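Side-chain contacts in beta-1,4-mannanase (Aplysia kurodai, PDB 3VUP), which probably hydrolyses the beta-1,4-mannosidic linkages of mannan, as a digestive-fluid enzyme of a sea hare: residues Gly125-Gln130 with Asn193-Gln198; Trp62-Gly67 with Gln134-Lys139; Lys228-His233 with Asn238-His243. All coordinates share one frame; numbering follows the deposited sequence.

Interaction 1. Residues Gly125-Gln130 with Asn193-Gln198; sequences GLIKDQ and NKYLYQ
Ile127 lies across one face of the Tyr195 ring, and both of its branches touch it. Its CG2 rests on the CG-CD1-CE1 side, 3.7 Å from Tyr195 CD1, while Ile127 CD1 reaches toward Tyr195 CZ and CE2. The carbon Ile127 CD1 stands 4.0 Å from the ring centroid, 22° off the normal, which makes this a CH-pi contact. With CG1 beside the backbone N (chi1 -65°), CG2 falls anti to it, and an extended chi2 carries CD1 onward, so the two methyls are set apart and can span the ring. On the opposite face Lys194 CB lies 3.8 Å above the plane of the Tyr195 ring, near its rim, and the aromatic plate is clasped between aliphatic carbons.

The pair illustrates how successive beta-alpha loops of a TIM barrel are tied together beyond the strands: helix 122-128 belongs to the connection after strand 105-112, and Tyr195 to the one that runs from strand 157-161 into helix 197-214. Ile127 also packs on Phe203 of that helix, and backbone bonds from Tyr195 to Met166 and Ile168 fix the backbone from which the ring springs.

The other flank is looser. Lys128, exposed to solvent, crosses the ring roughly at a right angle with its extended chain, and its carbon CE meets Tyr195 CE1 at 3.6 Å from an oblique direction. Its ammonium makes a long, weak ion pair with Asp124, whose OD1 also hydrogen-bonds Tyr195 OH. A leucine in place of Tyr195 would probably leave Asp124 without that hydroxyl partner and open a gap beside the methyls of Ile127. Lys128 NZ and Lys194 NZ come no closer than 6.3 Å; any repulsion is probably mild, since the latter turns to a different oxygen, Asn116 OD1.

Interaction 2. Residues Trp62-Gly67 with Gln134-Lys139; sequences WIHIQG and QSYIDK. With SO4 (sulfate ion), chain H.
His64 and Tyr136 meet through a single, rather bent hydrogen bond, NE2 to OH at 2.7 Å, in which either atom could be the donor. It joins two layers of the TIM barrel: His64 sits where the chain turns a corner near the end of barrel strand 58-65, and Tyr136 is on helix 130-147, which follows the next strand, 105-112. The side chains approach from opposite directions. Tyr136 OH lies in the imidazole plane at the ring edge, and the two ring planes stand at 88° to each other with centroids 5.4 Å apart. Tyr136 reaches the histidine because its CG is anti to the backbone N (chi1 171°), which throws the phenol out from the helix.

A second shell fixes the two rings. His64 ND1 is hydrogen-bonded to Thr70 OG1, so both imidazole nitrogens are engaged and rotation of the ring is restrained. Trp111, on the intervening strand, meets Tyr136 edge-to-face and also contacts His64, while Met88 of helix 88-101 packs on the histidine. Behind the corner, the bond from Gly67 N to His64 O closes the turn.

Farther out, two residues before the tyrosine, Gln134 bends at chi2 (60°) and its amide nitrogen makes weak bonds to both carboxylate oxygens of Asp138. A sulfate, probably from the crystallisation liquor and also bound by Lys142 and Lys251, lies against this amide, with Gln134 NE2 a short 2.6 Å from sulfate O1 in a bent hydrogen bond.

Interaction 3. Residues Lys228-His233 with Asn238-His243; sequences KSNTDH and NHYSDH. With SO4 (sulfate ion), chain I.
Asn230 and Asn238 run side by side, and in the amide-to-amide hydrogen bond between them, Asn230 ND2 to Asn238 OD1 at 3.0 Å, the donor comes from above the Asn238 carbonyl plane and not on a lone pair. Asn238 OD1 takes a second bond from the backbone N of Tyr240, closing an Asx turn, and the two donors reach the oxygen from opposite faces of its amide plane. Gripped in this way, the Asn238 side chain has little freedom to rotate; its CG is anti to the backbone N (chi1 177°), which lays the amide over the backbone of Asn230.

Backbone groups add to the hold. His239 N donates to Ser229 O at 3.0 Å. Asn238 N gives its hydrogen to Asp232 OD1 at 2.9 Å, arriving from above the carboxylate plane, and that oxygen also forms a salt bridge with Lys176. A water donates to both Asp232 OD2 and Asn238 O, a second link between the same two residues. Thr231 OG1 accepts from His233 N in an ST turn and is also hydrogen-bonded to Tyr283 O.

Around the aromatic rings the contacts are van der Waals: Ser229 OG lies in the plane of the Tyr240 ring at its edge, 3.5 Å from Tyr240 CE2. The hydroxyls of both residues are hydrogen-bonded to Glu164 OE2. His239 stacks on Tyr197.

On the outer side, His243 ND1 donates to a sulfate O3 at 2.8 Å. The whole is a beta-alpha loop of a TIM barrel, following strand 220-224, doubled back on itself before helix 242-249.

All three contacts belong to the eight-stranded parallel barrel and the loops and helices that surround it. Along the chain, interactions 1 and 2 cross, their segments alternating, whereas interaction 3 follows both. The centres of 1 and 2 lie about 15 Å apart, and these contacts touch where Leu126 of helix 122-128 packs on Tyr136 of the succeeding helix, 130-147. Interactions 1 and 3, with centres about 18 Å apart, are joined by a probable hydrogen bond between the hydroxyls of Tyr197 and Tyr240. Interactions 2 and 3 do not meet, their nearest atoms being about 14 Å apart. Interaction 1 thus touches both of the others, and the three together span the ends and loops of neighbouring strands 58-65, 105-112, 157-161 and 220-224.

Interaction 1. Residues Gly125-Gln130 with Asn193-Gln198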
loop_
_atom_site.group_PDB
_atom_site.type_symbol
_atom_site.label_atom_id
_atom_site.label_comp_id
_atom_site.label_asym_id
_atom_site.label_seq_id
_atom_site.Cartn_x
_atom_site.Cartn_y
_atom_site.Cartn_z
ATOM N N GLY A 125 -6.003 19.159 -1.567
ATOM C CA GLY A 125 -6.403 19.678 -2.865
ATOM C C GLY A 125 -6.499 18.618 -3.948
ATOM O O GLY A 125 -7.350 18.705 -4.837
ATOM N N LEU A 126 -5.624 17.617 -3.892
ATOM C CA LEU A 126 -5.691 16.528 -4.859
ATOM C C LEU A 126 -6.935 15.671 -4.652
ATOM O O LEU A 126 -7.498 15.130 -5.607
ATOM C CB LEU A 126 -4.449 15.646 -4.769
ATOM C CG LEU A 126 -3.107 16.327 -5.011
ATOM C CD1 LEU A 126 -2.014 15.271 -5.005
ATOM C CD2 LEU A 126 -3.104 17.101 -6.322
ATOM N N ILE A 127 -7.357 15.533 -3.398
ATOM C CA ILE A 127 -8.543 14.746 -3.085
ATOM C C ILE A 127 -9.823 15.494 -3.462
ATOM O O ILE A 127 -10.773 14.900 -3.982
ATOM C CB ILE A 127 -8.564 14.355 -1.595
ATOM C CG1 ILE A 127 -7.386 13.424 -1.287
ATOM C CG2 ILE A 127 -9.882 13.695 -1.220
ATOM C CD1 ILE A 127 -7.127 13.226 0.196
ATOM N N LYS A 128 -9.841 16.800 -3.218
ATOM C CA LYS A 128 -11.066 17.566 -3.396
ATOM C C LYS A 128 -11.245 18.205 -4.778
ATOM O O LYS A 128 -12.381 18.397 -5.211
ATOM C CB LYS A 128 -11.199 18.629 -2.298
ATOM C CG LYS A 128 -11.427 18.046 -0.915
ATOM C CD LYS A 128 -11.609 19.134 0.130
ATOM C CE LYS A 128 -11.866 18.528 1.502
ATOM N NZ LYS A 128 -11.693 19.513 2.607
ATOM N N ASP A 129 -10.141 18.522 -5.455
ATOM C CA ASP A 129 -10.157 19.328 -6.679
ATOM C C ASP A 129 -9.682 18.485 -7.861
ATOM O O ASP A 129 -8.523 18.066 -7.918
ATOM C CB ASP A 129 -9.260 20.563 -6.479
ATOM C CG ASP A 129 -9.304 21.550 -7.645
ATOM O OD1 ASP A 129 -9.337 22.769 -7.373
ATOM O OD2 ASP A 129 -9.273 21.133 -8.821
ATOM N N GLN A 130 -10.587 18.235 -8.802
ATOM C CA GLN A 130 -10.290 17.393 -9.960
ATOM C C GLN A 130 -9.170 17.947 -10.834
ATOM O O GLN A 130 -8.387 17.190 -11.406
ATOM C CB GLN A 130 -11.548 17.181 -10.810
ATOM C CG GLN A 130 -12.638 16.359 -10.142
ATOM C CD GLN A 130 -13.769 16.005 -11.098
ATOM O OE1 GLN A 130 -14.651 15.211 -10.770
ATOM N NE2 GLN A 130 -13.742 16.590 -12.288
ATOM N N ASN A 193 -12.269 13.755 10.914
ATOM C CA ASN A 193 -13.354 13.416 10.002
ATOM C C ASN A 193 -13.359 14.452 8.894
ATOM O O ASN A 193 -13.912 15.528 9.075
ATOM C CB ASN A 193 -14.702 13.462 10.728
ATOM C CG ASN A 193 -14.843 12.393 11.798
ATOM O OD1 ASN A 193 -14.009 11.493 11.918
ATOM N ND2 ASN A 193 -15.918 12.477 12.576
ATOM N N LYS A 194 -12.754 14.139 7.754
ATOM C CA LYS A 194 -12.462 15.144 6.736
ATOM C C LYS A 194 -13.096 14.867 5.368
ATOM O O LYS A 194 -13.609 15.795 4.736
ATOM C CB LYS A 194 -10.943 15.270 6.597
ATOM C CG LYS A 194 -10.400 16.618 6.184
ATOM C CD LYS A 194 -8.886 16.592 6.338
ATOM C CE LYS A 194 -8.242 17.937 6.089
ATOM N NZ LYS A 194 -6.770 17.793 6.210
ATOM N N TYR A 195 -13.047 13.613 4.905
ATOM C CA TYR A 195 -13.397 13.304 3.513
ATOM C C TYR A 195 -14.634 12.433 3.325
ATOM O O TYR A 195 -14.963 11.589 4.167
ATOM C CB TYR A 195 -12.213 12.657 2.789
ATOM C CG TYR A 195 -11.003 13.555 2.803
ATOM C CD1 TYR A 195 -11.019 14.765 2.130
ATOM C CD2 TYR A 195 -9.858 13.214 3.514
ATOM C CE1 TYR A 195 -9.932 15.604 2.163
ATOM C CE2 TYR A 195 -8.766 14.051 3.550
ATOM C CZ TYR A 195 -8.807 15.244 2.876
ATOM O OH TYR A 195 -7.713 16.077 2.918
ATOM N N LEU A 196 -15.304 12.665 2.196
ATOM C CA LEU A 196 -16.396 11.823 1.723
ATOM C C LEU A 196 -15.885 10.819 0.691
ATOM O O LEU A 196 -14.886 11.066 -0.013
ATOM C CB LEU A 196 -17.523 12.674 1.128
ATOM C CG LEU A 196 -18.259 13.615 2.088
ATOM C CD1 LEU A 196 -19.404 14.337 1.383
ATOM C CD2 LEU A 196 -18.762 12.847 3.301
ATOM N N TYR A 197 -16.570 9.683 0.600
ATOM C CA TYR A 197 -16.070 8.586 -0.226
ATOM C C TYR A 197 -16.085 8.867 -1.716
ATOM O O TYR A 197 -15.233 8.351 -2.422
ATOM C CB TYR A 197 -16.727 7.233 0.098
ATOM C CG TYR A 197 -15.825 6.389 0.972
ATOM C CD1 TYR A 197 -14.758 5.683 0.434
ATOM C CD2 TYR A 197 -16.006 6.343 2.336
ATOM C CE1 TYR A 197 -13.903 4.933 1.243
ATOM C CE2 TYR A 197 -15.168 5.602 3.152
ATOM C CZ TYR A 197 -14.119 4.893 2.603
ATOM O OH TYR A 197 -13.295 4.170 3.431
ATOM N N GLN A 198 -17.016 9.672 -2.215
ATOM C CA GLN A 198 -16.972 9.916 -3.653
ATOM C C GLN A 198 -15.639 10.572 -4.043
ATOM O O GLN A 198 -15.035 10.211 -5.060
ATOM C CB GLN A 198 -18.163 10.745 -4.136
ATOM C CG GLN A 198 -18.238 10.854 -5.655
ATOM C CD GLN A 198 -19.464 11.610 -6.132
ATOM O OE1 GLN A 198 -20.342 11.949 -5.341
ATOM N NE2 GLN A 198 -19.522 11.886 -7.431
#

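Interaction 2. Residues Trp62-Gly67 with Gln134-Lys139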
loop_
_atom_site.group_PDB
_atom_site.type_symbol
_atom_site.label_atom_id
_atom_site.label_comp_id
_atom_site.label_asym_id
_atom_site.label_seq_id
_atom_site.Cartn_x
_atom_site.Cartn_y
_atom_site.Cartn_z
ATOM N N TRP A 62 7.326 4.150 1.708
ATOM C CA TRP A 62 6.437 5.267 1.445
ATOM C C TRP A 62 7.164 6.392 0.727
ATOM O O TRP A 62 8.311 6.713 1.051
ATOM C CB TRP A 62 5.834 5.782 2.742
ATOM C CG TRP A 62 4.972 4.808 3.508
ATOM C CD1 TRP A 62 4.851 3.454 3.346
ATOM C CD2 TRP A 62 4.134 5.154 4.598
ATOM N NE1 TRP A 62 3.956 2.945 4.266
ATOM C CE2 TRP A 62 3.507 3.977 5.052
ATOM C CE3 TRP A 62 3.830 6.363 5.227
ATOM C CZ2 TRP A 62 2.609 3.977 6.127
ATOM C CZ3 TRP A 62 2.952 6.367 6.277
ATOM C CH2 TRP A 62 2.353 5.180 6.728
ATOM N N ILE A 63 6.472 6.996 -0.239
ATOM C CA ILE A 63 7.077 7.943 -1.166
ATOM C C ILE A 63 6.654 9.387 -0.876
ATOM O O ILE A 63 7.358 10.088 -0.154
ATOM C CB ILE A 63 6.794 7.553 -2.646
ATOM C CG1 ILE A 63 7.076 6.053 -2.886
ATOM C CG2 ILE A 63 7.596 8.436 -3.585
ATOM C CD1 ILE A 63 8.486 5.607 -2.576
ATOM N N HIS A 64 5.522 9.844 -1.417
ATOM C CA HIS A 64 5.136 11.252 -1.243
ATOM C C HIS A 64 4.644 11.548 0.173
ATOM O O HIS A 64 4.910 12.623 0.726
ATOM C CB HIS A 64 4.016 11.681 -2.200
ATOM C CG HIS A 64 4.233 11.352 -3.650
ATOM N ND1 HIS A 64 5.408 11.604 -4.330
ATOM C CD2 HIS A 64 3.366 10.868 -4.568
ATOM C CE1 HIS A 64 5.262 11.250 -5.596
ATOM N NE2 HIS A 64 4.029 10.808 -5.769
ATOM N N ILE A 65 3.868 10.610 0.719
ATOM C CA ILE A 65 3.260 10.703 2.044
ATOM C C ILE A 65 2.171 11.779 2.035
ATOM O O ILE A 65 1.050 11.495 1.608
ATOM C CB ILE A 65 4.309 10.790 3.175
ATOM C CG1 ILE A 65 5.322 9.650 2.979
ATOM C CG2 ILE A 65 3.644 10.677 4.523
ATOM C CD1 ILE A 65 6.215 9.377 4.159
ATOM N N GLN A 66 2.478 13.005 2.453
ATOM C CA GLN A 66 1.503 14.084 2.303
ATOM C C GLN A 66 2.061 15.265 1.508
ATOM O O GLN A 66 1.597 16.393 1.635
ATOM C CB GLN A 66 0.923 14.503 3.658
ATOM C CG GLN A 66 0.206 13.330 4.310
ATOM C CD GLN A 66 -0.593 13.679 5.547
ATOM O OE1 GLN A 66 -0.148 14.454 6.403
ATOM N NE2 GLN A 66 -1.780 13.077 5.669
ATOM N N GLY A 67 3.032 14.986 0.648
ATOM C CA GLY A 67 3.562 15.995 -0.248
ATOM C C GLY A 67 4.611 16.899 0.365
ATOM O O GLY A 67 4.820 18.011 -0.114
ATOM N N GLN A 134 -5.682 16.075 -11.639
ATOM C CA GLN A 134 -5.208 15.832 -12.998
ATOM C C GLN A 134 -3.774 16.328 -13.201
ATOM O O GLN A 134 -2.998 15.698 -13.923
ATOM C CB GLN A 134 -6.149 16.427 -14.048
ATOM C CG GLN A 134 -5.908 15.875 -15.457
ATOM C CD GLN A 134 -6.099 14.362 -15.561
ATOM O OE1 GLN A 134 -7.039 13.795 -14.995
ATOM N NE2 GLN A 134 -5.206 13.704 -16.293
ATOM N N SER A 135 -3.415 17.442 -12.564
ATOM C CA SER A 135 -2.034 17.926 -12.646
ATOM C C SER A 135 -1.047 16.957 -11.996
ATOM O O SER A 135 0.045 16.750 -12.517
ATOM C CB SER A 135 -1.875 19.359 -12.104
ATOM O OG SER A 135 -1.923 19.431 -10.689
ATOM N N TYR A 136 -1.424 16.350 -10.872
ATOM C CA TYR A 136 -0.573 15.320 -10.282
ATOM C C TYR A 136 -0.374 14.168 -11.263
ATOM O O TYR A 136 0.750 13.693 -11.488
ATOM C CB TYR A 136 -1.141 14.778 -8.952
ATOM C CG TYR A 136 -0.353 13.575 -8.489
ATOM C CD1 TYR A 136 0.997 13.700 -8.178
ATOM C CD2 TYR A 136 -0.928 12.307 -8.419
ATOM C CE1 TYR A 136 1.752 12.609 -7.796
ATOM C CE2 TYR A 136 -0.178 11.207 -8.028
ATOM C CZ TYR A 136 1.160 11.365 -7.720
ATOM O OH TYR A 136 1.896 10.258 -7.358
ATOM N N ILE A 137 -1.476 13.714 -11.842
ATOM C CA ILE A 137 -1.437 12.587 -12.752
ATOM C C ILE A 137 -0.569 12.877 -13.973
ATOM O O ILE A 137 0.295 12.075 -14.339
ATOM C CB ILE A 137 -2.857 12.188 -13.130
ATOM C CG1 ILE A 137 -3.527 11.533 -11.914
ATOM C CG2 ILE A 137 -2.855 11.259 -14.342
ATOM C CD1 ILE A 137 -4.993 11.277 -12.081
ATOM N N ASP A 138 -0.768 14.042 -14.581
ATOM C CA ASP A 138 -0.073 14.362 -15.819
ATOM C C ASP A 138 1.380 14.787 -15.612
ATOM O O ASP A 138 2.254 14.425 -16.395
ATOM C CB ASP A 138 -0.841 15.425 -16.603
ATOM C CG ASP A 138 -2.142 14.900 -17.169
ATOM O OD1 ASP A 138 -2.293 13.665 -17.265
ATOM O OD2 ASP A 138 -3.010 15.721 -17.534
ATOM N N LYS A 139 1.639 15.545 -14.554
ATOM C CA LYS A 139 2.967 16.120 -14.350
ATOM C C LYS A 139 3.906 15.275 -13.488
ATOM O O LYS A 139 5.124 15.470 -13.534
ATOM C CB LYS A 139 2.862 17.531 -13.764
ATOM C CG LYS A 139 2.240 18.549 -14.699
ATOM C CD LYS A 139 3.223 18.950 -15.791
ATOM C CE LYS A 139 2.764 20.188 -16.546
ATOM N NZ LYS A 139 3.897 20.828 -17.278
HETATM S S SO4 H . -6.452 10.715 -18.664
HETATM O O1 SO4 H . -6.134 11.708 -17.640
HETATM O O2 SO4 H . -7.719 10.040 -18.352
HETATM O O3 SO4 H . -6.572 11.364 -19.966
HETATM O O4 SO4 H . -5.372 9.731 -18.722
#

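Interaction 3. Residues Lys228-His233 with Asn238-His243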
loop_
_atom_site.group_PDB
_atom_site.type_symbol
_atom_site.label_atom_id
_atom_site.label_comp_id
_atom_site.label_asym_id
_atom_site.label_seq_id
_atom_site.Cartn_x
_atom_site.Cartn_y
_atom_site.Cartn_z
ATOM N N LYS A 228 -12.574 -3.638 7.950
ATOM C CA LYS A 228 -13.919 -3.092 8.101
ATOM C C LYS A 228 -14.368 -2.187 6.955
ATOM O O LYS A 228 -15.566 -2.081 6.724
ATOM C CB LYS A 228 -14.068 -2.372 9.441
ATOM C CG LYS A 228 -14.177 -3.319 10.620
ATOM C CD LYS A 228 -14.171 -2.594 11.948
ATOM C CE LYS A 228 -14.244 -3.591 13.101
ATOM N NZ LYS A 228 -14.335 -2.905 14.423
ATOM N N SER A 229 -13.445 -1.518 6.257
ATOM C CA SER A 229 -13.824 -0.689 5.110
ATOM C C SER A 229 -13.801 -1.425 3.769
ATOM O O SER A 229 -14.086 -0.813 2.745
ATOM C CB SER A 229 -12.894 0.508 5.010
ATOM O OG SER A 229 -11.579 0.016 4.864
ATOM N N ASN A 230 -13.498 -2.721 3.787
ATOM C CA ASN A 230 -13.061 -3.444 2.593
ATOM C C ASN A 230 -13.734 -4.824 2.480
ATOM O O ASN A 230 -13.242 -5.685 1.767
ATOM C CB ASN A 230 -11.525 -3.588 2.700
ATOM C CG ASN A 230 -10.770 -3.798 1.368
ATOM O OD1 ASN A 230 -9.545 -3.804 1.397
ATOM N ND2 ASN A 230 -11.460 -3.935 0.246
ATOM N N THR A 231 -14.857 -5.030 3.168
ATOM C CA THR A 231 -15.598 -6.278 3.052
ATOM C C THR A 231 -17.080 -5.994 3.198
ATOM O O THR A 231 -17.472 -5.103 3.957
ATOM C CB THR A 231 -15.141 -7.328 4.101
ATOM O OG1 THR A 231 -15.887 -8.534 3.940
ATOM C CG2 THR A 231 -15.320 -6.833 5.526
ATOM N N ASP A 232 -17.895 -6.754 2.466
ATOM C CA ASP A 232 -19.345 -6.720 2.633
ATOM C C ASP A 232 -19.828 -7.738 3.661
ATOM O O ASP A 232 -21.015 -7.791 3.958
ATOM C CB ASP A 232 -20.040 -6.939 1.298
ATOM C CG ASP A 232 -19.885 -5.751 0.373
ATOM O OD1 ASP A 232 -20.156 -4.608 0.810
ATOM O OD2 ASP A 232 -19.462 -5.949 -0.790
ATOM N N HIS A 233 -18.910 -8.541 4.196
ATOM C CA HIS A 233 -19.233 -9.450 5.289
ATOM C C HIS A 233 -19.060 -8.729 6.622
ATOM O O HIS A 233 -18.719 -7.544 6.644
ATOM C CB HIS A 233 -18.390 -10.727 5.176
ATOM C CG HIS A 233 -18.784 -11.571 4.006
ATOM N ND1 HIS A 233 -19.301 -12.842 4.135
ATOM C CD2 HIS A 233 -18.808 -11.290 2.681
ATOM C CE1 HIS A 233 -19.588 -13.322 2.938
ATOM N NE2 HIS A 233 -19.298 -12.399 2.039
ATOM N N ASN A 238 -17.902 -2.941 1.616
ATOM C CA ASN A 238 -16.646 -2.840 0.878
ATOM C C ASN A 238 -16.662 -1.635 -0.046
ATOM O O ASN A 238 -17.355 -1.636 -1.064
ATOM C CB ASN A 238 -16.379 -4.105 0.063
ATOM C CG ASN A 238 -15.120 -3.997 -0.765
ATOM O OD1 ASN A 238 -14.242 -3.172 -0.486
ATOM N ND2 ASN A 238 -15.023 -4.825 -1.798
ATOM N N HIS A 239 -15.910 -0.610 0.327
ATOM C CA HIS A 239 -15.851 0.614 -0.452
ATOM C C HIS A 239 -14.981 0.559 -1.694
ATOM O O HIS A 239 -15.040 1.466 -2.517
ATOM C CB HIS A 239 -15.377 1.753 0.435
ATOM C CG HIS A 239 -16.404 2.164 1.431
ATOM N ND1 HIS A 239 -17.486 2.941 1.083
ATOM C CD2 HIS A 239 -16.575 1.839 2.733
ATOM C CE1 HIS A 239 -18.262 3.106 2.138
ATOM N NE2 HIS A 239 -17.734 2.444 3.155
ATOM N N TYR A 240 -14.180 -0.489 -1.831
ATOM C CA TYR A 240 -13.065 -0.467 -2.774
ATOM C C TYR A 240 -13.197 -1.462 -3.916
ATOM O O TYR A 240 -12.216 -1.779 -4.589
ATOM C CB TYR A 240 -11.748 -0.644 -2.030
ATOM C CG TYR A 240 -11.576 0.359 -0.911
ATOM C CD1 TYR A 240 -11.369 1.709 -1.178
ATOM C CD2 TYR A 240 -11.643 -0.041 0.417
ATOM C CE1 TYR A 240 -11.198 2.627 -0.152
ATOM C CE2 TYR A 240 -11.480 0.870 1.450
ATOM C CZ TYR A 240 -11.251 2.200 1.155
ATOM O OH TYR A 240 -11.077 3.126 2.159
ATOM N N SER A 241 -14.413 -1.950 -4.124
ATOM C CA SER A 241 -14.714 -2.807 -5.256
ATOM C C SER A 241 -14.483 -2.082 -6.578
ATOM O O SER A 241 -14.478 -0.847 -6.654
ATOM C CB SER A 241 -16.180 -3.221 -5.208
ATOM O OG SER A 241 -17.001 -2.075 -5.382
ATOM N N ASP A 242 -14.337 -2.871 -7.638
ATOM C CA ASP A 242 -14.214 -2.324 -8.980
ATOM C C ASP A 242 -15.404 -1.411 -9.282
ATOM O O ASP A 242 -15.245 -0.328 -9.839
ATOM C CB ASP A 242 -14.209 -3.449 -10.016
ATOM C CG ASP A 242 -12.986 -4.359 -9.935
ATOM O OD1 ASP A 242 -12.120 -4.208 -9.047
ATOM O OD2 ASP A 242 -12.915 -5.263 -10.788
ATOM N N HIS A 243 -16.597 -1.874 -8.928
ATOM C CA HIS A 243 -17.809 -1.113 -9.171
ATOM C C HIS A 243 -17.759 0.268 -8.517
ATOM O O HIS A 243 -18.128 1.271 -9.135
ATOM C CB HIS A 243 -19.012 -1.893 -8.653
ATOM C CG HIS A 243 -20.274 -1.095 -8.636
ATOM N ND1 HIS A 243 -20.977 -0.794 -9.782
ATOM C CD2 HIS A 243 -20.948 -0.516 -7.616
ATOM C CE1 HIS A 243 -22.036 -0.073 -9.467
ATOM N NE2 HIS A 243 -22.042 0.111 -8.161
HETATM S S SO4 I . -18.818 -1.918 -12.986
HETATM O O1 SO4 I . -18.556 -0.514 -13.307
HETATM O O2 SO4 I . -17.619 -2.539 -12.425
HETATM O O3 SO4 I . -19.928 -1.998 -12.043
HETATM O O4 SO4 I . -19.174 -2.624 -14.212
HETATM O O HOH W 1 -18.993 -3.690 -2.311
#